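Local structure of SnoK (Streptomyces nogalater, 5EPA) at residues S165-S170 with P196-Q201; V239-D244 with E268-V273. The protein binds iron(III) and 2-oxoglutarate and probably acts as a non-heme, 2-oxoglutarate-dependent carbocyclase in nogalamycin biosynthesis. All blocks are in the same frame, centred on the assembly; numbering follows the deposited sequence.

Contact 1 of 2, residues S165-S170 with P196-Q201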
loop_
_atom_site.group_PDB
_atom_site.type_symbol
_atom_site.label_atom_id
_atom_site.label_comp_id
_atom_site.label_asym_id
_atom_site.label_seq_id
_atom_site.Cartn_x
_atom_site.Cartn_y
_atom_site.Cartn_z
ATOM N N SER A 165 -0.509 0.598 -11.388
ATOM C CA SER A 165 0.568 1.043 -12.244
ATOM C C SER A 165 1.513 1.937 -11.485
ATOM O O SER A 165 1.101 2.616 -10.550
ATOM C CB SER A 165 0.040 1.813 -13.465
ATOM O OG SER A 165 -0.753 0.983 -14.282
ATOM N N TYR A 166 2.770 1.955 -11.912
ATOM C CA TYR A 166 3.862 2.651 -11.200
ATOM C C TYR A 166 4.705 3.455 -12.176
ATOM O O TYR A 166 4.801 3.112 -13.346
ATOM C CB TYR A 166 4.790 1.630 -10.506
ATOM C CG TYR A 166 4.041 0.669 -9.634
ATOM C CD1 TYR A 166 3.546 -0.506 -10.159
ATOM C CD2 TYR A 166 3.815 0.944 -8.276
ATOM C CE1 TYR A 166 2.828 -1.386 -9.383
ATOM C CE2 TYR A 166 3.119 0.037 -7.475
ATOM C CZ TYR A 166 2.628 -1.130 -8.040
ATOM O OH TYR A 166 1.877 -2.015 -7.303
ATOM N N VAL A 167 5.250 4.566 -11.698
ATOM C CA VAL A 167 6.199 5.335 -12.453
ATOM C C VAL A 167 7.618 4.936 -11.978
ATOM O O VAL A 167 8.078 5.374 -10.929
ATOM C CB VAL A 167 5.959 6.837 -12.275
ATOM C CG1 VAL A 167 6.957 7.647 -13.099
ATOM C CG2 VAL A 167 4.558 7.197 -12.711
ATOM N N PRO A 168 8.334 4.133 -12.799
ATOM C CA PRO A 168 9.686 3.705 -12.455
ATOM C C PRO A 168 10.642 4.848 -12.089
ATOM O O PRO A 168 10.734 5.839 -12.799
ATOM C CB PRO A 168 10.179 3.030 -13.739
ATOM C CG PRO A 168 8.945 2.610 -14.425
ATOM C CD PRO A 168 7.969 3.701 -14.161
ATOM N N GLY A 169 11.345 4.689 -10.977
ATOM C CA GLY A 169 12.349 5.664 -10.527
ATOM C C GLY A 169 11.774 6.894 -9.853
ATOM O O GLY A 169 12.516 7.755 -9.420
ATOM N N SER A 170 10.455 6.978 -9.734
ATOM C CA SER A 170 9.834 8.190 -9.214
ATOM C C SER A 170 10.069 8.407 -7.703
ATOM O O SER A 170 9.910 9.504 -7.181
ATOM C CB SER A 170 8.347 8.207 -9.529
ATOM O OG SER A 170 7.713 7.037 -9.043
ATOM N N PRO A 196 6.592 18.821 -12.860
ATOM C CA PRO A 196 6.279 19.194 -14.254
ATOM C C PRO A 196 6.555 18.117 -15.292
ATOM O O PRO A 196 5.858 18.035 -16.298
ATOM C CB PRO A 196 7.180 20.393 -14.501
ATOM C CG PRO A 196 7.311 21.008 -13.149
ATOM C CD PRO A 196 7.340 19.872 -12.166
ATOM N N ASP A 197 7.543 17.288 -15.040
ATOM C CA ASP A 197 7.902 16.242 -15.990
ATOM C C ASP A 197 7.040 14.965 -15.877
ATOM O O ASP A 197 7.201 14.043 -16.683
ATOM C CB ASP A 197 9.366 15.902 -15.810
ATOM C CG ASP A 197 10.026 15.468 -17.096
ATOM O OD1 ASP A 197 10.012 16.230 -18.087
ATOM O OD2 ASP A 197 10.541 14.314 -17.114
ATOM N N TYR A 198 6.128 14.919 -14.902
ATOM C CA TYR A 198 5.260 13.747 -14.701
ATOM C C TYR A 198 4.634 13.217 -15.986
ATOM O O TYR A 198 4.716 12.038 -16.265
ATOM C CB TYR A 198 4.147 14.004 -13.647
ATOM C CG TYR A 198 3.064 12.935 -13.617
ATOM C CD1 TYR A 198 3.386 11.610 -13.375
ATOM C CD2 TYR A 198 1.741 13.239 -13.863
ATOM C CE1 TYR A 198 2.424 10.619 -13.422
ATOM C CE2 TYR A 198 0.776 12.254 -13.923
ATOM C CZ TYR A 198 1.121 10.942 -13.707
ATOM O OH TYR A 198 0.148 9.940 -13.680
ATOM N N PRO A 199 4.014 14.090 -16.770
ATOM C CA PRO A 199 3.356 13.590 -17.976
ATOM C C PRO A 199 4.262 12.921 -19.038
ATOM O O PRO A 199 3.735 12.231 -19.903
ATOM C CB PRO A 199 2.692 14.856 -18.589
ATOM C CG PRO A 199 2.862 15.962 -17.609
ATOM C CD PRO A 199 3.950 15.556 -16.658
ATOM N N TRP A 200 5.571 13.124 -18.959
ATOM C CA TRP A 200 6.532 12.537 -19.899
ATOM C C TRP A 200 7.255 11.320 -19.330
ATOM O O TRP A 200 8.123 10.730 -19.982
ATOM C CB TRP A 200 7.527 13.613 -20.345
ATOM C CG TRP A 200 6.787 14.833 -20.717
ATOM C CD1 TRP A 200 6.855 16.046 -20.113
ATOM C CD2 TRP A 200 5.775 14.939 -21.713
ATOM N NE1 TRP A 200 5.944 16.888 -20.648
ATOM C CE2 TRP A 200 5.270 16.244 -21.649
ATOM C CE3 TRP A 200 5.242 14.056 -22.664
ATOM C CZ2 TRP A 200 4.272 16.711 -22.524
ATOM C CZ3 TRP A 200 4.239 14.502 -23.508
ATOM C CH2 TRP A 200 3.772 15.826 -23.445
ATOM N N GLN A 201 6.848 10.903 -18.136
ATOM C CA GLN A 201 7.395 9.690 -17.527
ATOM C C GLN A 201 6.638 8.445 -17.979
ATOM O O GLN A 201 5.440 8.464 -18.137
ATOM C CB GLN A 201 7.305 9.756 -16.011
ATOM C CG GLN A 201 8.063 10.915 -15.411
ATOM C CD GLN A 201 9.555 10.790 -15.616
ATOM O OE1 GLN A 201 10.152 9.815 -15.209
ATOM N NE2 GLN A 201 10.150 11.771 -16.256
HETATM O O HOH W 1 10.506 8.665 -12.638
#

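Contact 2 of 2, residues V239-D244 with E268-V273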
loop_
_atom_site.group_PDB
_atom_site.type_symbol
_atom_site.label_atom_id
_atom_site.label_comp_id
_atom_site.label_asym_id
_atom_site.label_seq_id
_atom_site.Cartn_x
_atom_site.Cartn_y
_atom_site.Cartn_z
ATOM N N VAL A 239 1.215 -0.977 5.213
ATOM C CA VAL A 239 2.264 0.050 5.223
ATOM C C VAL A 239 3.247 -0.291 6.305
ATOM O O VAL A 239 2.877 -0.386 7.481
ATOM C CB VAL A 239 1.695 1.436 5.461
ATOM C CG1 VAL A 239 2.794 2.446 5.555
ATOM C CG2 VAL A 239 0.735 1.818 4.348
ATOM N N TYR A 240 4.478 -0.565 5.903
ATOM C CA TYR A 240 5.587 -0.817 6.817
ATOM C C TYR A 240 6.421 0.466 6.910
ATOM O O TYR A 240 7.031 0.886 5.926
ATOM C CB TYR A 240 6.450 -1.968 6.322
ATOM C CG TYR A 240 5.768 -3.326 6.267
ATOM C CD1 TYR A 240 5.568 -4.061 7.422
ATOM C CD2 TYR A 240 5.364 -3.862 5.091
ATOM C CE1 TYR A 240 4.954 -5.281 7.390
ATOM C CE2 TYR A 240 4.742 -5.101 5.029
ATOM C CZ TYR A 240 4.534 -5.812 6.176
ATOM O OH TYR A 240 3.926 -7.060 6.138
ATOM N N MET A 241 6.402 1.099 8.079
ATOM C CA MET A 241 7.064 2.353 8.260
ATOM C C MET A 241 8.428 2.157 8.873
ATOM O O MET A 241 8.715 1.136 9.481
ATOM C CB MET A 241 6.220 3.274 9.120
ATOM C CG MET A 241 6.029 2.819 10.577
ATOM S SD MET A 241 4.924 3.889 11.493
ATOM C CE MET A 241 4.728 2.875 12.971
ATOM N N ASP A 242 9.268 3.154 8.729
ATOM C CA ASP A 242 10.528 3.209 9.438
ATOM C C ASP A 242 10.270 2.987 10.938
ATOM O O ASP A 242 9.317 3.546 11.514
ATOM C CB ASP A 242 11.172 4.572 9.223
ATOM C CG ASP A 242 11.489 4.849 7.731
ATOM O OD1 ASP A 242 12.601 4.470 7.290
ATOM O OD2 ASP A 242 10.670 5.461 6.992
ATOM N N ALA A 243 11.114 2.182 11.575
ATOM C CA ALA A 243 10.883 1.777 12.965
ATOM C C ALA A 243 10.937 2.911 13.996
ATOM O O ALA A 243 10.508 2.737 15.142
ATOM C CB ALA A 243 11.842 0.680 13.349
ATOM N N ASP A 244 11.484 4.053 13.605
ATOM C CA ASP A 244 11.593 5.224 14.492
ATOM C C ASP A 244 10.700 6.360 13.990
ATOM O O ASP A 244 10.862 7.506 14.388
ATOM C CB ASP A 244 13.056 5.700 14.600
ATOM C CG ASP A 244 13.638 6.180 13.243
ATOM O OD1 ASP A 244 12.972 6.124 12.180
ATOM O OD2 ASP A 244 14.795 6.660 13.225
ATOM N N GLU A 268 2.005 -2.086 20.867
ATOM C CA GLU A 268 1.318 -3.220 20.257
ATOM C C GLU A 268 0.575 -2.881 18.986
ATOM O O GLU A 268 0.399 -3.753 18.148
ATOM C CB GLU A 268 0.319 -3.838 21.239
ATOM C CG GLU A 268 0.902 -4.358 22.528
ATOM C CD GLU A 268 -0.165 -4.301 23.616
ATOM O OE1 GLU A 268 -1.317 -3.847 23.281
ATOM O OE2 GLU A 268 0.137 -4.707 24.763
ATOM N N LEU A 269 0.124 -1.641 18.848
ATOM C CA LEU A 269 -0.567 -1.233 17.618
ATOM C C LEU A 269 0.380 -0.981 16.429
ATOM O O LEU A 269 -0.047 -0.982 15.305
ATOM C CB LEU A 269 -1.461 -0.008 17.854
ATOM C CG LEU A 269 -2.572 -0.218 18.889
ATOM C CD1 LEU A 269 -3.432 1.032 18.989
ATOM C CD2 LEU A 269 -3.468 -1.422 18.553
ATOM N N PHE A 270 1.663 -0.835 16.705
ATOM C CA PHE A 270 2.647 -0.570 15.683
ATOM C C PHE A 270 3.833 -1.522 15.851
ATOM O O PHE A 270 4.953 -1.107 16.121
ATOM C CB PHE A 270 3.094 0.901 15.793
ATOM C CG PHE A 270 1.965 1.902 15.724
ATOM C CD1 PHE A 270 1.252 2.081 14.571
ATOM C CD2 PHE A 270 1.627 2.673 16.827
ATOM C CE1 PHE A 270 0.206 2.983 14.490
ATOM C CE2 PHE A 270 0.582 3.591 16.760
ATOM C CZ PHE A 270 -0.118 3.752 15.570
ATOM N N PRO A 271 3.604 -2.824 15.668
ATOM C CA PRO A 271 4.598 -3.820 16.072
ATOM C C PRO A 271 5.795 -3.883 15.145
ATOM O O PRO A 271 5.668 -3.663 13.934
ATOM C CB PRO A 271 3.829 -5.132 15.979
ATOM C CG PRO A 271 2.715 -4.848 15.011
ATOM C CD PRO A 271 2.327 -3.445 15.273
ATOM N N LEU A 272 6.945 -4.164 15.738
ATOM C CA LEU A 272 8.195 -4.340 15.018
ATOM C C LEU A 272 8.137 -5.557 14.128
ATOM O O LEU A 272 7.624 -6.576 14.522
ATOM C CB LEU A 272 9.377 -4.530 15.957
ATOM C CG LEU A 272 10.046 -3.287 16.515
ATOM C CD1 LEU A 272 10.923 -3.681 17.688
ATOM C CD2 LEU A 272 10.857 -2.551 15.449
ATOM N N VAL A 273 8.691 -5.413 12.919
ATOM C CA VAL A 273 8.906 -6.529 12.032
ATOM C C VAL A 273 10.190 -7.226 12.432
ATOM O O VAL A 273 11.240 -6.589 12.510
ATOM C CB VAL A 273 9.051 -6.058 10.574
ATOM C CG1 VAL A 273 9.415 -7.232 9.662
ATOM C CG2 VAL A 273 7.756 -5.420 10.110
#

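Contact 1 of 2, residues S165-S170 with P196-Q201
Val167 meets Tyr198 and Gln201 with one methyl each, and this fork is the apolar, close part of the contact. CG1 lies 3.6 Å from CB of Gln201, the shortest approach between 165-170 and 196-201, and the two side chains cross at about a right angle. CG2 reaches CE1 of Tyr198 more loosely, at 4.1 Å, arriving at the edge of the ring near its plane. The division follows from the valine torsion: with chi1 at -179°, CG1 stands opposite the backbone N and CG2 opposite the carbonyl carbon, which spreads the methyls toward different partners.

The other side of the contact is mediated by a water. No direct hydrogen bond joins the segments; instead the water donates to Pro168 O and to Gln201 OE1, with 2.8 Å from its oxygen to each acceptor. Gln201 bends at chi2, and its NE2 makes a weak bond to Asp197 OD2, with an N-H...O angle of 121°.

Val167 also opens a type II beta turn, 167-170, with Gly169 at positive phi. Val167 O accepts from Ser170 N at 3.1 Å and from Ser170 OG at 2.5 Å, the hydroxyl lying in the carbonyl plane on a lone pair. Ser170 OG is also bonded to Val221 N, which ties the turn to the segment leading into strand 222-224. That strand carries the iron ligand His222, but the Val167 side chain is about 12 Å from both the iron and the 2-oxoglutarate, which puts the contact outside the first shell of the site. The segments bury 129 Å² against each other through apolar packing, and the separate water bridge supplies a polar link where there is no direct hydrogen bond between them.

Contact 2 of 2, residues V239-D244 with E268-V273
Tyr240, Met241 and Ala243 each touch one residue of 268-273, where strand 233-242, in the major sheet of the double-stranded beta-helix (jelly roll) of this PhyH-family, cupin-clan enzyme, ends against the C-terminal loop. The touching parts, CA 240 to 243 and CA 270 to 273, run 93° apart. They share no hydrogen bond, so side chains alone make the contact.

In the first shell, Val273 CG2 sits 3.7 Å from Tyr240 CD1, approaching the ring obliquely while the two side chains cross at about a right angle. Met241 uses its terminal methyl: CE is 3.8 Å from Phe270 CB and 3.9 Å from Phe270 CD1. The methionine starts with CG between backbone N and carbonyl carbon (chi1 66°), then runs extended, which carries CE across to the phenylalanine. At the more exposed margin, Ala243 CB meets a single branch of Leu272, CD2, at 4.0 Å.

Farther out, Tyr240 OH is hydrogen-bonded to Val95 O, anchoring the far end of the ring, and helix 98-108 packs on the tyrosine through Ile100, Ser101 and Ala104. The Tyr240 side chain is about 11 Å from the bound 2-oxoglutarate, so this is structural packing away from the iron site. Leu265 touches both Met241 and Phe270. Arg113 of strand 112-122 links both segments by one guanidinium group, NE bonding Ala243 O and NH1 bonding Phe270 O.

In the fold
From the N terminus, the chain reaches contact 1 first: strand 164-166 runs into the turn 167-170, and after 25 intervening residues that include helix 191-194 it returns at 196-201, just before strand 204-206. That loop is closed before contact 2 opens, so the two are in series. Contact 2 begins where strand 233-242 ends and closes a second excursion, of 23 residues with strand 246-247. Contact 1 lies beside the minor sheet, tying the turn after strand 164-166 to the loop before strand 204-206; contact 2 ties the end of strand 233-242 in the major sheet to the C-terminal loop. Their centres lie 29 Å apart, and their nearest atoms about 12 Å.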